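Local coordinates for protein D-threo-3-hydroxyaspartate dehydratase (Delftia, PDB 3WQC) that catalyses the deamination of D-threo-3-hydroxyaspartate to oxaloacetate and ammonia, using pyridoxal 5'-phosphate together with a divalent metal ion, at residues W142-T147 with G178-A183; E264-S269 with I357-A362; S269-V274 with G352-I357; A284-G289 with G332-A337. All coordinates share one frame; numbering follows the deposited sequence.

Interaction 1 of 4, residues W142-T147 with G178-A183; sequences WIEIDT and GVLTHA. With PLP (pyridoxal-5'-phosphate), chain J.
Ile143 and Ile145 bind the neighbouring parallel strand at Gly178, Val179 and Leu180 through three backbone hydrogen bonds: Ile143 N to Gly178 O, Leu180 N to Ile143 O, and Ile145 N to Leu180 O. These are neighbouring strands of the parallel sheet in the TIM-barrel-type domain that holds the cofactor.

Beyond the last of them, side-chain hydroxyls take over. Thr147 OG1 donates to Thr181 OG1 (2.9 Å), and that hydroxyl in turn donates to Ile145 O (2.7 Å), reaching it from 42° above the carbonyl plane. With Thr181 OG1 lying opposite its own N about the first torsion (chi1 -169°), the two threonines meet tip to tip. A valine at Thr181 would probably break this relay, leaving Thr147 OG1 without its acceptor and Ile145 O without its hydroxyl donor. A water that accepts from His182 N (2.9 Å) also lies beside Ile145 O and Glu144 OE1.

The apolar contacts fall on both faces of the sheet. On one, Gly178 CA sits over the five-membered ring of Trp142, 4.2 Å from its centroid, a CH-pi contact, while Leu180 CB comes to the indole edge and Leu180 CD2 meets Trp142 CB at 4.0 Å. On the other face Val179 CB packs against Ile145 CG1 (3.9 Å).

Two residues after Leu180, the imidazole of His182 turns one face to the pyridoxal phosphate ring, with C3 of the cofactor 3.8 Å above the imidazole plane, over the centre of that ring, and its ND1 donates a hydrogen bond to Gly226 O. The hydroxyl relay and the water thus fix the backbone immediately before a cofactor-pocket residue.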
loop_
_atom_site.group_PDB
_atom_site.type_symbol
_atom_site.label_atom_id
_atom_site.label_comp_id
_atom_site.label_asym_id
_atom_site.label_seq_id
_atom_site.Cartn_x
_atom_site.Cartn_y
_atom_site.Cartn_z
ATOM N N TRP B 142 16.579 -19.363 15.911
ATOM C CA TRP B 142 15.878 -20.548 15.406
ATOM C C TRP B 142 16.249 -20.741 13.977
ATOM O O TRP B 142 16.578 -19.776 13.255
ATOM C CB TRP B 142 14.366 -20.394 15.508
ATOM C CG TRP B 142 13.878 -20.211 16.930
ATOM C CD1 TRP B 142 14.572 -20.044 18.137
ATOM C CD2 TRP B 142 12.464 -20.094 17.273
ATOM N NE1 TRP B 142 13.692 -19.823 19.173
ATOM C CE2 TRP B 142 12.390 -19.839 18.698
ATOM C CE3 TRP B 142 11.275 -20.120 16.513
ATOM C CZ2 TRP B 142 11.144 -19.636 19.358
ATOM C CZ3 TRP B 142 10.031 -19.909 17.157
ATOM C CH2 TRP B 142 9.981 -19.673 18.567
ATOM N N ILE B 143 16.143 -21.987 13.487
ATOM C CA ILE B 143 16.513 -22.278 12.078
ATOM C C ILE B 143 15.217 -22.363 11.285
ATOM O O ILE B 143 14.285 -23.147 11.644
ATOM C CB ILE B 143 17.341 -23.567 11.950
ATOM C CG1 ILE B 143 18.639 -23.410 12.822
ATOM C CG2 ILE B 143 17.596 -23.842 10.450
ATOM C CD1 ILE B 143 19.444 -24.726 12.901
ATOM N N GLU B 144 15.117 -21.585 10.227
ATOM C CA GLU B 144 13.918 -21.642 9.368
ATOM C C GLU B 144 13.954 -22.838 8.395
ATOM O O GLU B 144 15.016 -23.064 7.773
ATOM C CB GLU B 144 13.757 -20.315 8.586
ATOM C CG GLU B 144 12.397 -20.256 7.819
ATOM C CD GLU B 144 12.041 -18.911 7.262
ATOM O OE1 GLU B 144 10.827 -18.778 6.932
ATOM O OE2 GLU B 144 12.946 -18.048 7.111
ATOM N N ILE B 145 12.839 -23.573 8.283
ATOM C CA ILE B 145 12.753 -24.805 7.514
ATOM C C ILE B 145 11.815 -24.508 6.332
ATOM O O ILE B 145 10.741 -23.907 6.496
ATOM C CB ILE B 145 12.188 -25.933 8.385
ATOM C CG1 ILE B 145 13.031 -26.092 9.670
ATOM C CG2 ILE B 145 12.148 -27.243 7.547
ATOM C CD1 ILE B 145 14.526 -26.324 9.444
ATOM N N ASP B 146 12.189 -24.967 5.151
ATOM C CA ASP B 146 11.350 -24.875 3.938
ATOM C C ASP B 146 10.623 -26.227 3.855
ATOM O O ASP B 146 11.256 -27.295 3.640
ATOM C CB ASP B 146 12.249 -24.713 2.707
ATOM C CG ASP B 146 11.473 -24.701 1.417
ATOM O OD1 ASP B 146 10.232 -24.808 1.487
ATOM O OD2 ASP B 146 12.114 -24.624 0.331
ATOM N N THR B 147 9.321 -26.247 4.145
ATOM C CA THR B 147 8.533 -27.476 4.119
ATOM C C THR B 147 7.657 -27.556 2.883
ATOM O O THR B 147 7.129 -28.642 2.598
ATOM C CB THR B 147 7.648 -27.638 5.385
ATOM O OG1 THR B 147 6.800 -26.462 5.542
ATOM C CG2 THR B 147 8.495 -27.815 6.625
ATOM N N GLY B 178 15.269 -23.489 18.459
ATOM C CA GLY B 178 14.136 -24.141 17.834
ATOM C C GLY B 178 14.257 -24.108 16.330
ATOM O O GLY B 178 15.234 -23.618 15.751
ATOM N N VAL B 179 13.184 -24.629 15.686
ATOM C CA VAL B 179 12.997 -24.560 14.238
ATOM C C VAL B 179 11.620 -23.978 13.975
ATOM O O VAL B 179 10.681 -24.119 14.796
ATOM C CB VAL B 179 13.075 -25.947 13.527
ATOM C CG1 VAL B 179 14.547 -26.382 13.514
ATOM C CG2 VAL B 179 12.220 -27.037 14.233
ATOM N N LEU B 180 11.444 -23.319 12.814
ATOM C CA LEU B 180 10.129 -22.829 12.472
ATOM C C LEU B 180 9.921 -23.015 10.966
ATOM O O LEU B 180 10.916 -23.009 10.189
ATOM C CB LEU B 180 9.904 -21.332 12.843
ATOM C CG LEU B 180 10.617 -20.283 11.967
ATOM C CD1 LEU B 180 9.955 -18.893 12.194
ATOM C CD2 LEU B 180 12.142 -20.174 12.238
ATOM N N THR B 181 8.648 -23.065 10.541
ATOM C CA THR B 181 8.350 -23.132 9.132
ATOM C C THR B 181 7.050 -22.354 8.916
ATOM O O THR B 181 6.230 -22.262 9.880
ATOM C CB THR B 181 8.191 -24.602 8.604
ATOM O OG1 THR B 181 8.164 -24.512 7.162
ATOM C CG2 THR B 181 6.952 -25.253 9.121
ATOM N N HIS B 182 6.860 -21.823 7.695
ATOM C CA HIS B 182 5.611 -21.196 7.323
ATOM C C HIS B 182 5.178 -21.751 6.039
ATOM O O HIS B 182 5.855 -21.520 4.963
ATOM C CB HIS B 182 5.910 -19.687 7.170
ATOM C CG HIS B 182 4.798 -18.868 6.569
ATOM N ND1 HIS B 182 3.505 -18.728 7.127
ATOM C CD2 HIS B 182 4.796 -18.095 5.384
ATOM C CE1 HIS B 182 2.797 -17.836 6.308
ATOM N NE2 HIS B 182 3.537 -17.509 5.278
ATOM N N ALA B 183 4.039 -22.494 6.019
ATOM C CA ALA B 183 3.654 -23.142 4.754
ATOM C C ALA B 183 2.788 -22.188 3.925
ATOM O O ALA B 183 1.561 -22.372 3.801
ATOM C CB ALA B 183 2.992 -24.498 4.992
HETATM N N1 PLP J . 4.686 -17.006 9.981
HETATM C C2 PLP J . 5.435 -16.247 9.154
HETATM C C2A PLP J . 6.927 -16.462 9.048
HETATM C C3 PLP J . 4.787 -15.212 8.384
HETATM O O3 PLP J . 5.528 -14.452 7.593
HETATM C C4 PLP J . 3.361 -15.062 8.519
HETATM C C4A PLP J . 2.719 -14.017 7.792
HETATM C C5 PLP J . 2.654 -15.912 9.420
HETATM C C6 PLP J . 3.357 -16.929 10.082
HETATM C C5A PLP J . 1.159 -15.798 9.592
HETATM O O4P PLP J . 0.492 -16.232 8.319
HETATM P P PLP J . -1.044 -15.819 8.131
HETATM O O1P PLP J . -1.671 -16.207 9.418
HETATM O O2P PLP J . -1.482 -16.676 6.995
HETATM O O3P PLP J . -1.143 -14.363 7.923
HETATM O O HOH W 1 9.311 -21.363 6.246
HETATM O O HOH W 2 8.020 -23.608 3.945
#

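Interaction 2 of 4, residues E264-S269 with I357-A362; sequences EDVALS and ILPNHA. With MG (magnesium ion), chain K.
Pro359 and Ala362, which both pack on Leu268, flank His361, whose NE2 binds the magnesium ion at 2.1 Å beside four waters. This is where two antiparallel strands of the C-terminal beta domain, 268-278 and 354-358, part company, and between proline and helix the chain delivers the metal ligand. His361 also occupies the N-cap position. Asp296 is hydrogen-bonded to its ND1, a second-shell contact that fixes the rotation of the ring, and Trp290 of the second subunit meets that ring as well. Cys363 belongs to the same metal site.

Packing holds the rest together. Val266 CG1 lies against Leu358 CD2 (3.9 Å) and touches the proline ring at Pro359 CD (4.1 Å). Leu268 stretches away from its backbone N (chi1 177°), which carries CD2 forward to Ala362 CB at 4.0 Å, the first residue of the helix that follows.

The nearest echo of sheet bonding is a CA-H...O contact, Ser269 CA to Ile357 O, at 3.3 Å. A proline has no N-H to offer, so the buried Leu268 O faces carbon and has no polar partner in the model: Leu358 CD2 stands 3.8 Å from Leu268 O, and Pro359 CD comes within 3.1 Å of it.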
loop_
_atom_site.group_PDB
_atom_site.type_symbol
_atom_site.label_atom_id
_atom_site.label_comp_id
_atom_site.label_asym_id
_atom_site.label_seq_id
_atom_site.Cartn_x
_atom_site.Cartn_y
_atom_site.Cartn_z
ATOM N N GLU B 264 -19.009 -13.028 6.258
ATOM C CA GLU B 264 -19.522 -12.522 7.511
ATOM C C GLU B 264 -18.532 -12.629 8.655
ATOM O O GLU B 264 -18.815 -12.025 9.727
ATOM C CB GLU B 264 -20.848 -13.217 7.975
ATOM C CG GLU B 264 -21.976 -13.332 6.992
ATOM C CD GLU B 264 -21.908 -14.665 6.237
ATOM O OE1 GLU B 264 -22.606 -15.642 6.656
ATOM O OE2 GLU B 264 -21.138 -14.725 5.232
ATOM N N ASP B 265 -17.390 -13.357 8.475
ATOM C CA ASP B 265 -16.352 -13.352 9.531
ATOM C C ASP B 265 -15.320 -12.247 9.325
ATOM O O ASP B 265 -14.482 -12.076 10.252
ATOM C CB ASP B 265 -15.604 -14.728 9.579
ATOM C CG ASP B 265 -16.579 -15.896 9.702
ATOM O OD1 ASP B 265 -17.619 -15.724 10.395
ATOM O OD2 ASP B 265 -16.413 -16.972 9.075
ATOM N N VAL B 266 -15.391 -11.472 8.237
ATOM C CA VAL B 266 -14.344 -10.496 7.924
ATOM C C VAL B 266 -14.599 -9.274 8.798
ATOM O O VAL B 266 -15.684 -8.648 8.710
ATOM C CB VAL B 266 -14.353 -10.168 6.419
ATOM C CG1 VAL B 266 -13.332 -9.075 6.058
ATOM C CG2 VAL B 266 -14.043 -11.404 5.573
ATOM N N ALA B 267 -13.650 -8.998 9.697
ATOM C CA ALA B 267 -13.793 -7.956 10.719
ATOM C C ALA B 267 -13.319 -6.591 10.231
ATOM O O ALA B 267 -13.552 -5.616 10.898
ATOM C CB ALA B 267 -13.136 -8.422 12.040
ATOM N N LEU B 268 -12.559 -6.531 9.150
ATOM C CA LEU B 268 -11.979 -5.245 8.696
ATOM C C LEU B 268 -12.735 -4.851 7.407
ATOM O O LEU B 268 -12.923 -5.682 6.476
ATOM C CB LEU B 268 -10.499 -5.463 8.320
ATOM C CG LEU B 268 -9.772 -4.237 7.758
ATOM C CD1 LEU B 268 -9.781 -3.069 8.774
ATOM C CD2 LEU B 268 -8.354 -4.650 7.295
ATOM N N SER B 269 -13.207 -3.601 7.361
ATOM C CA SER B 269 -13.810 -3.108 6.152
ATOM C C SER B 269 -13.346 -1.647 5.983
ATOM O O SER B 269 -12.918 -1.009 6.982
ATOM C CB SER B 269 -15.390 -3.161 6.167
ATOM O OG SER B 269 -15.896 -2.361 7.228
ATOM N N ILE B 357 -16.287 -1.558 2.413
ATOM C CA ILE B 357 -15.718 -2.447 1.388
ATOM C C ILE B 357 -14.865 -3.513 2.061
ATOM O O ILE B 357 -13.974 -3.189 2.894
ATOM C CB ILE B 357 -14.818 -1.676 0.387
ATOM C CG1 ILE B 357 -15.441 -0.321 -0.124
ATOM C CG2 ILE B 357 -14.256 -2.565 -0.692
ATOM C CD1 ILE B 357 -16.744 -0.589 -0.864
ATOM N N LEU B 358 -15.179 -4.791 1.828
ATOM C CA LEU B 358 -14.325 -5.839 2.401
ATOM C C LEU B 358 -13.080 -5.989 1.530
ATOM O O LEU B 358 -13.181 -6.058 0.300
ATOM C CB LEU B 358 -15.053 -7.231 2.438
ATOM C CG LEU B 358 -16.390 -7.231 3.237
ATOM C CD1 LEU B 358 -17.025 -8.647 3.109
ATOM C CD2 LEU B 358 -16.106 -6.781 4.668
ATOM N N PRO B 359 -11.901 -6.141 2.176
ATOM C CA PRO B 359 -10.648 -6.142 1.436
ATOM C C PRO B 359 -10.270 -7.520 0.849
ATOM O O PRO B 359 -10.653 -8.574 1.436
ATOM C CB PRO B 359 -9.620 -5.830 2.533
ATOM C CG PRO B 359 -10.233 -6.417 3.786
ATOM C CD PRO B 359 -11.730 -6.137 3.635
ATOM N N ASN B 360 -9.473 -7.522 -0.227
ATOM C CA ASN B 360 -8.824 -8.760 -0.680
ATOM C C ASN B 360 -7.892 -9.291 0.443
ATOM O O ASN B 360 -8.001 -10.512 0.740
ATOM C CB ASN B 360 -7.912 -8.524 -1.901
ATOM C CG ASN B 360 -8.725 -8.386 -3.218
ATOM O OD1 ASN B 360 -8.605 -9.272 -4.073
ATOM N ND2 ASN B 360 -9.555 -7.358 -3.401
ATOM N N HIS B 361 -7.043 -8.457 1.042
ATOM C CA HIS B 361 -5.973 -8.922 1.858
ATOM C C HIS B 361 -5.879 -8.010 3.032
ATOM O O HIS B 361 -5.506 -6.812 2.891
ATOM C CB HIS B 361 -4.686 -8.915 1.026
ATOM C CG HIS B 361 -3.493 -9.462 1.724
ATOM N ND1 HIS B 361 -2.255 -9.491 1.095
ATOM C CD2 HIS B 361 -3.352 -10.085 2.936
ATOM C CE1 HIS B 361 -1.320 -10.098 1.914
ATOM N NE2 HIS B 361 -1.969 -10.488 3.050
ATOM N N ALA B 362 -6.290 -8.477 4.225
ATOM C CA ALA B 362 -6.374 -7.559 5.395
ATOM C C ALA B 362 -5.010 -6.928 5.716
ATOM O O ALA B 362 -4.934 -5.721 6.022
ATOM C CB ALA B 362 -6.917 -8.298 6.643
HETATM MG MG MG K . -1.133 -11.575 4.703
HETATM O O HOH W 3 -0.226 -12.911 6.054
HETATM O O HOH W 4 -0.371 -12.974 3.152
HETATM O O HOH W 5 0.751 -10.671 4.378
HETATM O O HOH W 6 -2.769 -12.815 4.764
#

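Interaction 3 of 4, residues S269-V274 with G352-I357; sequences SVLATV and GTRLRI
Arg356 NE donates to Ser269 OG over 3.1 Å in an almost straight bond (172° at the hydrogen), with the hydroxyl lying in the guanidinium plane. A water at the same edge closes a ring with them, 2.7 Å from Ser269 OG and accepting from Arg356 NH1. The bend in the arginine chain (chi3 71°) brings NE back to the serine, while NH2 goes on to the carbonyl of Leu314.

The backbones form a regular antiparallel pair: Val270 and Ile357 exchange two hydrogen bonds, as do Ala272 and Leu355. At the end the pattern shifts, for Val274 N donates to Thr353 O but Val274 O accepts from Gly352 N (2.8 Å). With its positive phi of 85°, Gly352 gives this the geometry of a G1 beta bulge.

Leu271 lies between the two arginines, with CD1 on Arg356 CG (3.8 Å) and CD2 near Arg354 NH1. On the opposite face Val274 CG2 packs against Leu355 CD1 (4.0 Å) and lies alongside Thr353 CB.

A leucine in place of Arg356 would probably leave Ser269 OG without its in-plane donor and the Leu314 carbonyl without its partner. Both arginines thus spend guanidinium N-H groups on oxygen acceptors, Arg354 NH1 on the carbonyls of Leu15 and Leu18.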
loop_
_atom_site.group_PDB
_atom_site.type_symbol
_atom_site.label_atom_id
_atom_site.label_comp_id
_atom_site.label_asym_id
_atom_site.label_seq_id
_atom_site.Cartn_x
_atom_site.Cartn_y
_atom_site.Cartn_z
ATOM N N SER B 269 -13.207 -3.601 7.361
ATOM C CA SER B 269 -13.810 -3.108 6.152
ATOM C C SER B 269 -13.346 -1.647 5.983
ATOM O O SER B 269 -12.918 -1.009 6.982
ATOM C CB SER B 269 -15.390 -3.161 6.167
ATOM O OG SER B 269 -15.896 -2.361 7.228
ATOM N N VAL B 270 -13.457 -1.126 4.770
ATOM C CA VAL B 270 -13.042 0.275 4.531
ATOM C C VAL B 270 -14.361 1.040 4.309
ATOM O O VAL B 270 -15.103 0.783 3.340
ATOM C CB VAL B 270 -12.123 0.412 3.327
ATOM C CG1 VAL B 270 -11.884 1.869 2.950
ATOM C CG2 VAL B 270 -10.798 -0.333 3.627
ATOM N N LEU B 271 -14.583 2.024 5.130
ATOM C CA LEU B 271 -15.743 2.937 5.028
ATOM C C LEU B 271 -15.461 3.909 3.892
ATOM O O LEU B 271 -14.383 4.476 3.858
ATOM C CB LEU B 271 -15.841 3.691 6.369
ATOM C CG LEU B 271 -17.120 4.587 6.542
ATOM C CD1 LEU B 271 -18.384 3.715 6.626
ATOM C CD2 LEU B 271 -16.902 5.438 7.798
ATOM N N ALA B 272 -16.423 4.095 2.946
ATOM C CA ALA B 272 -16.199 4.900 1.772
ATOM C C ALA B 272 -17.439 5.708 1.522
ATOM O O ALA B 272 -18.520 5.266 1.906
ATOM C CB ALA B 272 -15.902 3.994 0.548
ATOM N N THR B 273 -17.293 6.816 0.843
ATOM C CA THR B 273 -18.433 7.620 0.401
ATOM C C THR B 273 -18.575 7.606 -1.104
ATOM O O THR B 273 -17.540 7.716 -1.847
ATOM C CB THR B 273 -18.211 9.117 0.850
ATOM O OG1 THR B 273 -18.180 9.154 2.277
ATOM C CG2 THR B 273 -19.362 10.028 0.438
ATOM N N VAL B 274 -19.854 7.602 -1.608
ATOM C CA VAL B 274 -20.062 7.765 -3.020
ATOM C C VAL B 274 -19.890 9.269 -3.404
ATOM O O VAL B 274 -20.537 10.154 -2.788
ATOM C CB VAL B 274 -21.508 7.328 -3.364
ATOM C CG1 VAL B 274 -21.757 7.643 -4.862
ATOM C CG2 VAL B 274 -21.635 5.803 -3.166
ATOM N N GLY B 352 -23.056 10.816 -1.740
ATOM C CA GLY B 352 -22.967 10.916 -0.288
ATOM C C GLY B 352 -23.317 9.677 0.506
ATOM O O GLY B 352 -23.027 9.653 1.685
ATOM N N THR B 353 -23.809 8.609 -0.160
ATOM C CA THR B 353 -24.046 7.270 0.485
ATOM C C THR B 353 -22.734 6.725 1.035
ATOM O O THR B 353 -21.685 6.828 0.342
ATOM C CB THR B 353 -24.564 6.238 -0.550
ATOM O OG1 THR B 353 -25.750 6.724 -1.107
ATOM C CG2 THR B 353 -24.832 4.832 0.062
ATOM N N ARG B 354 -22.805 6.244 2.261
ATOM C CA ARG B 354 -21.634 5.551 2.875
ATOM C C ARG B 354 -21.773 4.057 2.706
ATOM O O ARG B 354 -22.878 3.463 2.940
ATOM C CB ARG B 354 -21.535 5.875 4.353
ATOM C CG ARG B 354 -21.117 7.296 4.537
ATOM C CD ARG B 354 -20.990 7.701 5.958
ATOM N NE ARG B 354 -20.367 9.029 5.812
ATOM C CZ ARG B 354 -19.341 9.499 6.506
ATOM N NH1 ARG B 354 -18.906 8.844 7.555
ATOM N NH2 ARG B 354 -18.837 10.691 6.178
ATOM N N LEU B 355 -20.668 3.410 2.345
ATOM C CA LEU B 355 -20.627 1.947 2.073
ATOM C C LEU B 355 -19.424 1.400 2.842
ATOM O O LEU B 355 -18.593 2.164 3.331
ATOM C CB LEU B 355 -20.375 1.716 0.597
ATOM C CG LEU B 355 -21.457 2.180 -0.333
ATOM C CD1 LEU B 355 -20.987 2.087 -1.764
ATOM C CD2 LEU B 355 -22.764 1.401 -0.064
ATOM N N ARG B 356 -19.314 0.090 2.979
ATOM C CA ARG B 356 -18.133 -0.509 3.600
ATOM C C ARG B 356 -17.583 -1.528 2.590
ATOM O O ARG B 356 -18.331 -2.310 2.038
ATOM C CB ARG B 356 -18.526 -1.154 4.960
ATOM C CG ARG B 356 -18.761 -0.016 5.959
ATOM C CD ARG B 356 -19.497 -0.513 7.181
ATOM N NE ARG B 356 -18.703 -1.382 8.056
ATOM C CZ ARG B 356 -19.196 -1.874 9.199
ATOM N NH1 ARG B 356 -18.412 -2.650 9.950
ATOM N NH2 ARG B 356 -20.478 -1.640 9.566
ATOM N N ILE B 357 -16.287 -1.558 2.413
ATOM C CA ILE B 357 -15.718 -2.447 1.388
ATOM C C ILE B 357 -14.865 -3.513 2.061
ATOM O O ILE B 357 -13.974 -3.189 2.894
ATOM C CB ILE B 357 -14.818 -1.676 0.387
ATOM C CG1 ILE B 357 -15.441 -0.321 -0.124
ATOM C CG2 ILE B 357 -14.256 -2.565 -0.692
ATOM C CD1 ILE B 357 -16.744 -0.589 -0.864
HETATM O O HOH W 7 -15.654 -3.602 9.616
#

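Interaction 4 of 4, residues A284-G289 with G332-A337; sequences AIVDAG and GILARA
Gly332 supplies the hollow, and Val286 and Ala288 fill it. Val286 CG2 rests 3.8 Å from Gly332 CA, while Ala288 O comes in to 3.3 Å from the same atom as a CA-H...O contact. A side chain on Gly332 would run into both, so the bare backbone lets the chain after Val286 fold in close. Gly289, right behind, is the N-cap of helix 290-293.

Next along this face, Leu334 is the bump. Its CB sits against Ala284 O (3.4 Å) and 4.1 Å from Ala284 CB, the small alanine leaving room for it. The leucine branch swings opposite its backbone N (chi1 -178°), and CD1 reaches Val286 CG1 at 4.3 Å. Leu324 of the neighbouring strand and Phe349 also pack on this leucine.

On the reverse face Ile285 and Ile333 run alongside each other in the same direction, and their CD1 methyls are squeezed to 3.3 Å, closer than two methyls usually sit. Ile285 also packs on Ser152 of the second subunit.

Four backbone hydrogen bonds hold these surfaces in register, two between Ala284 and Leu334 and two between Val286 and Gly332, including Val286 N to Gly332 O at 2.8 Å. The strands run antiparallel with a twist, 145° between their directions, as neighbours in the mixed beta sheet of the C-terminal domain that accompanies the barrel in this alanine racemase-like fold.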
loop_
_atom_site.group_PDB
_atom_site.type_symbol
_atom_site.label_atom_id
_atom_site.label_comp_id
_atom_site.label_asym_id
_atom_site.label_seq_id
_atom_site.Cartn_x
_atom_site.Cartn_y
_atom_site.Cartn_z
ATOM N N ALA B 284 -20.751 3.650 -9.942
ATOM C CA ALA B 284 -20.697 4.660 -8.864
ATOM C C ALA B 284 -19.206 4.864 -8.563
ATOM O O ALA B 284 -18.440 3.917 -8.584
ATOM C CB ALA B 284 -21.449 4.171 -7.591
ATOM N N ILE B 285 -18.785 6.101 -8.315
ATOM C CA ILE B 285 -17.397 6.372 -7.996
ATOM C C ILE B 285 -17.343 6.627 -6.483
ATOM O O ILE B 285 -18.141 7.448 -5.930
ATOM C CB ILE B 285 -16.884 7.623 -8.789
ATOM C CG1 ILE B 285 -17.122 7.569 -10.341
ATOM C CG2 ILE B 285 -15.436 7.901 -8.392
ATOM C CD1 ILE B 285 -16.771 6.344 -10.925
ATOM N N VAL B 286 -16.385 5.960 -5.770
ATOM C CA VAL B 286 -16.273 6.150 -4.329
ATOM C C VAL B 286 -14.893 6.704 -4.027
ATOM O O VAL B 286 -13.989 6.699 -4.901
ATOM C CB VAL B 286 -16.495 4.826 -3.571
ATOM C CG1 VAL B 286 -17.960 4.359 -3.755
ATOM C CG2 VAL B 286 -15.467 3.730 -3.964
ATOM N N ASP B 287 -14.740 7.262 -2.817
ATOM C CA ASP B 287 -13.454 7.826 -2.364
ATOM C C ASP B 287 -12.498 6.837 -1.732
ATOM O O ASP B 287 -11.482 7.253 -1.169
ATOM C CB ASP B 287 -13.690 9.065 -1.468
ATOM C CG ASP B 287 -14.353 8.712 -0.161
ATOM O OD1 ASP B 287 -14.665 7.515 0.132
ATOM O OD2 ASP B 287 -14.577 9.652 0.643
ATOM N N ALA B 288 -12.749 5.550 -1.929
ATOM C CA ALA B 288 -11.782 4.477 -1.560
ATOM C C ALA B 288 -11.142 3.971 -2.883
ATOM O O ALA B 288 -11.781 3.106 -3.579
ATOM C CB ALA B 288 -12.457 3.325 -0.782
ATOM N N GLY B 289 -9.959 4.479 -3.284
ATOM C CA GLY B 289 -9.238 3.901 -4.376
ATOM C C GLY B 289 -8.200 2.902 -3.865
ATOM O O GLY B 289 -8.350 2.396 -2.749
ATOM N N GLY B 332 -12.366 4.874 -6.388
ATOM C CA GLY B 332 -12.736 3.482 -6.666
ATOM C C GLY B 332 -13.953 3.470 -7.604
ATOM O O GLY B 332 -14.843 4.337 -7.492
ATOM N N ILE B 333 -14.018 2.480 -8.510
ATOM C CA ILE B 333 -15.113 2.340 -9.486
ATOM C C ILE B 333 -15.963 1.194 -8.935
ATOM O O ILE B 333 -15.481 0.054 -8.897
ATOM C CB ILE B 333 -14.618 2.059 -10.922
ATOM C CG1 ILE B 333 -13.643 3.111 -11.531
ATOM C CG2 ILE B 333 -15.871 1.855 -11.812
ATOM C CD1 ILE B 333 -14.082 4.453 -11.325
ATOM N N LEU B 334 -17.161 1.458 -8.463
ATOM C CA LEU B 334 -18.113 0.506 -7.963
ATOM C C LEU B 334 -19.088 0.116 -9.122
ATOM O O LEU B 334 -19.637 0.973 -9.825
ATOM C CB LEU B 334 -18.873 1.100 -6.789
ATOM C CG LEU B 334 -19.907 0.227 -6.078
ATOM C CD1 LEU B 334 -20.225 0.778 -4.671
ATOM C CD2 LEU B 334 -21.203 -0.020 -6.898
ATOM N N ALA B 335 -19.164 -1.174 -9.446
ATOM C CA ALA B 335 -19.981 -1.595 -10.610
ATOM C C ALA B 335 -20.354 -3.079 -10.418
ATOM O O ALA B 335 -20.004 -3.677 -9.373
ATOM C CB ALA B 335 -19.285 -1.368 -11.964
ATOM N N ARG B 336 -21.212 -3.645 -11.281
ATOM C CA ARG B 336 -21.577 -5.058 -11.107
ATOM C C ARG B 336 -20.380 -5.963 -11.423
ATOM O O ARG B 336 -19.706 -5.777 -12.471
ATOM C CB ARG B 336 -22.745 -5.417 -12.050
ATOM C CG ARG B 336 -24.017 -4.715 -11.694
ATOM C CD ARG B 336 -25.115 -5.191 -12.639
ATOM N NE ARG B 336 -25.415 -6.597 -12.330
ATOM C CZ ARG B 336 -26.199 -6.950 -11.311
ATOM N NH1 ARG B 336 -26.400 -8.228 -11.048
ATOM N NH2 ARG B 336 -26.748 -6.036 -10.498
ATOM N N ALA B 337 -20.130 -6.948 -10.553
ATOM C CA ALA B 337 -19.088 -7.997 -10.824
ATOM C C ALA B 337 -19.344 -8.693 -12.152
ATOM O O ALA B 337 -18.406 -9.031 -12.872
ATOM C CB ALA B 337 -19.052 -9.022 -9.695
#

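In the fold
Interaction 1 belongs to the barrel domain, the other three to the C-terminal beta domain, across the chain's centre. Interactions 2 and 3 share Ser269 and Ile357 and follow one strand pair: 3 is its bonded length, 2 the end that opens toward the metal. Interaction 4 extends the same sheet, its centre about 10 Å from that of interaction 3; Thr273 N is hydrogen-bonded to Asp287 OD1 (2.8 Å), and Leu355 CD1 meets Leu334 CD1 at 3.3 Å. The active site lies between the domains: His182 of interaction 1 faces the cofactor, and the side chain of Ala362 in interaction 2 is about 8 Å from it. The nearest atoms of interactions 1 and 2 are about 9 Å apart.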